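PDB 2WDC: sulfur oxidation protein soxB from Thermus thermophilus, which binds two manganese ions and, as a member of the 5'-nucleotidase family, probably acts as a hydrolase in sulfur oxidation. Local coordinates for residues 374-379 and 464-469; 396-401 and 470-475. All coordinates share one frame; numbering follows the deposited sequence.

Contact 1: 374-379 and 464-469; sequences RDTLYS and GDVSRV
The backbone carbonyl of Asp375 is gripped end-on by the guanidinium of Arg468, with both terminal nitrogens converging on one oxygen. Arg468 NH2 lies 2.8 Å from Asp375 O with an N-H...O angle of 151°, and Arg468 NH1 lies 3.0 Å from Asp375 O. Both come from the same face of the carbonyl; NH1 stands 39° out of the carbonyl plane, although the oxygen itself lies in the guanidinium plane. Arg468 NH1 also donates to Val466 O at 2.9 Å, and weakly to Thr376 O at 3.2 Å. The Arg468 chain is bent at chi2 (80°), and NH1 comes back to the carbonyl of Val466, two residues earlier. One backbone-backbone hydrogen bond joins the segments, Val466 N to Thr376 O, 2.9 Å, while Leu377 CD2 packs alongside Val466 CG2 at 3.7 Å. The turn of 374-379 is held from within: Asp375 OD2 accepts from Leu377 N, from above the carboxylate plane, and from Tyr378 N, on the anti side, giving an Asx turn within an Asx motif. Tyr555 OH binds the same oxygen. Arg374 is salt-bridged to Glu48, and its side chain is about 4 Å from that of His288, a manganese ligand. With Asp382 paired to Arg468 NE and Lys373 O to NH2, the buried guanidinium has acceptors on all three nitrogens, which should fix its orientation, with the carboxylate of Asp382 probably balancing its charge.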
# COMPACT_ATOMS: atom_id res chain seq x y z
N ARG A 374 7.30 6.80 0.56
CA ARG A 374 7.67 5.50 1.10
C ARG A 374 9.11 5.38 1.56
O ARG A 374 10.04 5.77 0.85
CB ARG A 374 7.33 4.39 0.10
CG ARG A 374 5.83 4.16 -0.10
CD ARG A 374 5.56 3.41 -1.42
NE ARG A 374 5.97 2.00 -1.39
CZ ARG A 374 6.19 1.26 -2.49
NH1 ARG A 374 6.56 -0.01 -2.38
NH2 ARG A 374 6.06 1.81 -3.69
N ASP A 375 9.27 4.80 2.76
CA ASP A 375 10.56 4.55 3.37
C ASP A 375 10.29 3.97 4.74
O ASP A 375 9.28 4.30 5.36
CB ASP A 375 11.35 5.84 3.57
CG ASP A 375 12.79 5.59 4.00
OD1 ASP A 375 13.56 5.08 3.16
OD2 ASP A 375 13.14 5.88 5.18
N THR A 376 11.25 3.23 5.29
CA THR A 376 11.06 2.72 6.65
C THR A 376 10.93 3.86 7.66
O THR A 376 10.12 3.80 8.59
CB THR A 376 12.26 1.84 7.08
OG1 THR A 376 12.40 0.75 6.17
CG2 THR A 376 12.01 1.28 8.49
N LEU A 377 11.75 4.89 7.50
CA LEU A 377 11.91 5.92 8.52
C LEU A 377 11.64 7.37 8.22
O LEU A 377 11.34 8.13 9.14
CB LEU A 377 13.36 5.87 9.04
CG LEU A 377 13.87 4.53 9.56
CD1 LEU A 377 15.37 4.65 9.90
CD2 LEU A 377 13.06 4.12 10.79
N TYR A 378 11.87 7.79 6.97
CA TYR A 378 11.86 9.20 6.66
C TYR A 378 11.54 9.46 5.20
O TYR A 378 11.93 8.68 4.33
CB TYR A 378 13.29 9.75 6.94
CG TYR A 378 13.52 11.11 6.34
CD1 TYR A 378 13.21 12.27 7.04
CD2 TYR A 378 14.00 11.25 5.04
CE1 TYR A 378 13.34 13.52 6.47
CE2 TYR A 378 14.13 12.50 4.45
CZ TYR A 378 13.81 13.63 5.18
OH TYR A 378 13.93 14.89 4.61
N SER A 379 10.83 10.55 4.93
CA SER A 379 10.51 10.92 3.55
C SER A 379 10.45 12.43 3.40
O SER A 379 10.18 13.16 4.36
CB SER A 379 9.19 10.29 3.09
OG SER A 379 8.08 11.06 3.53
N GLY A 464 3.91 -2.57 8.27
CA GLY A 464 3.97 -1.12 8.34
C GLY A 464 5.37 -0.57 8.53
O GLY A 464 6.35 -1.33 8.64
N ASP A 465 5.47 0.75 8.49
CA ASP A 465 6.74 1.46 8.66
C ASP A 465 6.71 2.34 9.91
O ASP A 465 5.74 2.29 10.67
CB ASP A 465 7.04 2.31 7.41
CG ASP A 465 7.31 1.46 6.19
OD1 ASP A 465 8.02 0.45 6.33
OD2 ASP A 465 6.82 1.79 5.09
N VAL A 466 7.78 3.09 10.15
CA VAL A 466 7.90 3.90 11.36
C VAL A 466 7.41 5.33 11.18
O VAL A 466 7.85 6.02 10.26
CB VAL A 466 9.35 3.93 11.88
CG1 VAL A 466 9.43 4.63 13.25
CG2 VAL A 466 9.92 2.52 11.96
N SER A 467 6.52 5.76 12.08
CA SER A 467 6.04 7.13 12.13
C SER A 467 7.22 8.11 11.98
O SER A 467 8.30 7.91 12.56
CB SER A 467 5.37 7.37 13.49
OG SER A 467 4.89 8.70 13.60
N ARG A 468 7.00 9.15 11.17
CA ARG A 468 8.01 10.18 10.93
C ARG A 468 7.74 11.31 11.89
O ARG A 468 6.64 11.87 11.90
CB ARG A 468 7.89 10.69 9.49
CG ARG A 468 8.22 9.64 8.43
CD ARG A 468 7.05 8.69 8.16
NE ARG A 468 7.17 8.16 6.81
CZ ARG A 468 7.85 7.06 6.48
NH1 ARG A 468 8.37 6.26 7.42
NH2 ARG A 468 7.97 6.74 5.20
N VAL A 469 8.73 11.65 12.72
CA VAL A 469 8.53 12.66 13.75
C VAL A 469 9.36 13.91 13.48
O VAL A 469 10.56 13.95 13.79
CB VAL A 469 8.81 12.09 15.14
CG1 VAL A 469 8.25 13.01 16.21
CG2 VAL A 469 8.23 10.68 15.26
O HOH W 1 6.33 4.08 3.85
O HOH W 2 10.36 -0.58 6.02
O HOH W 3 10.99 7.63 11.94

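Contact 2: 396-401 and 470-475; sequences VEVVFS and FGLRYV
The flat groups that meet here are the peptide units of Val399 and Phe470, edge to edge through N-H and C=O, while the Phe470 ring is turned to helix 380-392. The N-H of Val399 meets Phe470 O in the carbonyl plane, at 2.9 Å and an N-H...O angle of 160°. In return, Phe470 N donates to Val399 O, also at 2.9 Å, from a position tilted out of that carbonyl's plane. The Phe470 side chain runs out from the pair, CG anti to the backbone N (chi1 -172°), to touch Gln383 and Glu387 of that helix, leaving its CB to touch Val399 CB at 4.2 Å. The reciprocal bonds define an antiparallel hydrogen-bonded pair, with the two CA atoms, of Val399 and Phe470, 5.0 Å apart. This is the point where strand 398-401 meets strand 468-470 in the mixed sheet of the 5'-nucleotidase-type C-terminal domain; strand 501-507 is the other neighbour of 398-401, running parallel to it. Val399 and Phe470 face helix 380-392, whereas Val398 and Leu472 pack together by CG1 and CB and both reach Ile442 of helix 439-453, so the sheet is sandwiched between helices. Pairing stops at Gly471, whose positive phi of 111° redirects the chain into strand 472-476 of a different sheet. Lacking a side chain, Gly471 lets its CA approach Glu397 O to 3.5 Å in a CA-H...O contact; Val398 CA makes another with Phe470 O at 3.2 Å. A water donates to both Glu397 O and Gly471 O, at 3.1 Å and 2.8 Å, bridging the two segments just beyond the last direct bond.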
# COMPACT_ATOMS: atom_id res chain seq x y z
N VAL A 396 3.87 23.95 18.31
CA VAL A 396 4.12 22.51 18.19
C VAL A 396 5.61 22.19 18.14
O VAL A 396 6.35 22.77 17.34
CB VAL A 396 3.39 21.91 16.97
CG1 VAL A 396 3.77 20.44 16.77
CG2 VAL A 396 1.88 22.06 17.13
N GLU A 397 6.02 21.21 18.95
CA GLU A 397 7.41 20.79 19.04
C GLU A 397 7.73 19.54 18.23
O GLU A 397 8.82 19.42 17.67
CB GLU A 397 7.82 20.59 20.51
CG GLU A 397 7.72 21.88 21.33
CD GLU A 397 7.85 21.66 22.83
OE1 GLU A 397 8.98 21.69 23.34
OE2 GLU A 397 6.81 21.49 23.51
N VAL A 398 6.78 18.60 18.17
CA VAL A 398 6.99 17.37 17.41
C VAL A 398 5.73 17.05 16.61
O VAL A 398 4.62 17.18 17.12
CB VAL A 398 7.35 16.18 18.33
CG1 VAL A 398 8.77 16.35 18.87
CG2 VAL A 398 6.33 16.02 19.47
N VAL A 399 5.91 16.68 15.34
CA VAL A 399 4.78 16.31 14.48
C VAL A 399 4.92 14.85 14.08
O VAL A 399 5.88 14.49 13.41
CB VAL A 399 4.73 17.17 13.20
CG1 VAL A 399 3.51 16.80 12.34
CG2 VAL A 399 4.73 18.67 13.55
N PHE A 400 3.96 14.02 14.49
CA PHE A 400 3.97 12.60 14.14
C PHE A 400 3.17 12.35 12.87
O PHE A 400 1.94 12.49 12.86
CB PHE A 400 3.37 11.76 15.28
CG PHE A 400 4.21 11.70 16.52
CD1 PHE A 400 4.98 10.59 16.81
CD2 PHE A 400 4.19 12.75 17.43
CE1 PHE A 400 5.74 10.53 17.97
CE2 PHE A 400 4.94 12.70 18.60
CZ PHE A 400 5.73 11.59 18.86
N SER A 401 3.86 11.97 11.80
CA SER A 401 3.21 11.66 10.53
C SER A 401 3.04 10.15 10.36
O SER A 401 3.95 9.38 10.67
CB SER A 401 4.02 12.21 9.36
OG SER A 401 3.84 13.61 9.27
N PHE A 470 8.72 14.92 12.90
CA PHE A 470 9.40 16.16 12.59
C PHE A 470 9.60 16.93 13.89
O PHE A 470 8.66 17.08 14.67
CB PHE A 470 8.58 17.00 11.60
CG PHE A 470 9.32 18.21 11.10
CD1 PHE A 470 10.46 18.08 10.32
CD2 PHE A 470 8.82 19.48 11.34
CE1 PHE A 470 11.12 19.20 9.84
CE2 PHE A 470 9.49 20.61 10.88
CZ PHE A 470 10.63 20.46 10.13
N GLY A 471 10.81 17.41 14.13
CA GLY A 471 11.07 18.11 15.37
C GLY A 471 11.98 17.34 16.30
O GLY A 471 12.46 17.87 17.32
N LEU A 472 12.22 16.08 15.98
CA LEU A 472 13.16 15.30 16.76
C LEU A 472 14.13 14.50 15.91
O LEU A 472 13.97 14.38 14.69
CB LEU A 472 12.45 14.41 17.79
CG LEU A 472 11.72 13.12 17.41
CD1 LEU A 472 12.63 12.03 16.79
CD2 LEU A 472 11.03 12.55 18.65
N ARG A 473 15.15 13.97 16.57
CA ARG A 473 16.15 13.13 15.93
C ARG A 473 16.45 11.98 16.88
O ARG A 473 16.31 12.12 18.09
CB ARG A 473 17.42 13.93 15.63
CG ARG A 473 17.26 14.96 14.53
CD ARG A 473 18.57 15.62 14.13
NE ARG A 473 18.36 16.68 13.15
CZ ARG A 473 17.97 16.47 11.89
NH1 ARG A 473 17.75 15.24 11.46
NH2 ARG A 473 17.81 17.50 11.07
N TYR A 474 16.84 10.84 16.33
CA TYR A 474 17.16 9.70 17.17
C TYR A 474 18.10 8.74 16.49
O TYR A 474 18.43 8.88 15.29
CB TYR A 474 15.90 8.98 17.65
CG TYR A 474 15.07 8.27 16.58
CD1 TYR A 474 15.11 6.88 16.45
CD2 TYR A 474 14.21 8.98 15.76
CE1 TYR A 474 14.32 6.22 15.52
CE2 TYR A 474 13.42 8.33 14.82
CZ TYR A 474 13.49 6.95 14.68
OH TYR A 474 12.70 6.31 13.74
N VAL A 475 18.55 7.76 17.26
CA VAL A 475 19.42 6.70 16.77
C VAL A 475 18.64 5.40 16.88
O VAL A 475 18.00 5.12 17.91
CB VAL A 475 20.73 6.63 17.59
CG1 VAL A 475 21.56 5.41 17.19
CG2 VAL A 475 21.54 7.91 17.41
O HOH W 4 11.71 20.56 17.63

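How the contacts relate
Contacts 1 and 2 have centres 12 Å apart and alternate along the chain: 374-379, 396-401, 464-469, then 470-475. The last two ranges are continuous, so one run of backbone serves both contacts. Strand 468-470 leaves contact 1 and pairs with strand 398-401 in contact 2; the joint is tightened by a probable hydrogen bond from Ser401 N to Arg468 O, 2.8 Å, and by Val469 packing on Phe400. Helix 380-392 follows the loop of contact 1 and lies on the sheet at contact 2. The C-terminal domain's sheet is thereby connected directly to a loop beside the dimanganese site, whereas contact 2 itself lies away from the metals.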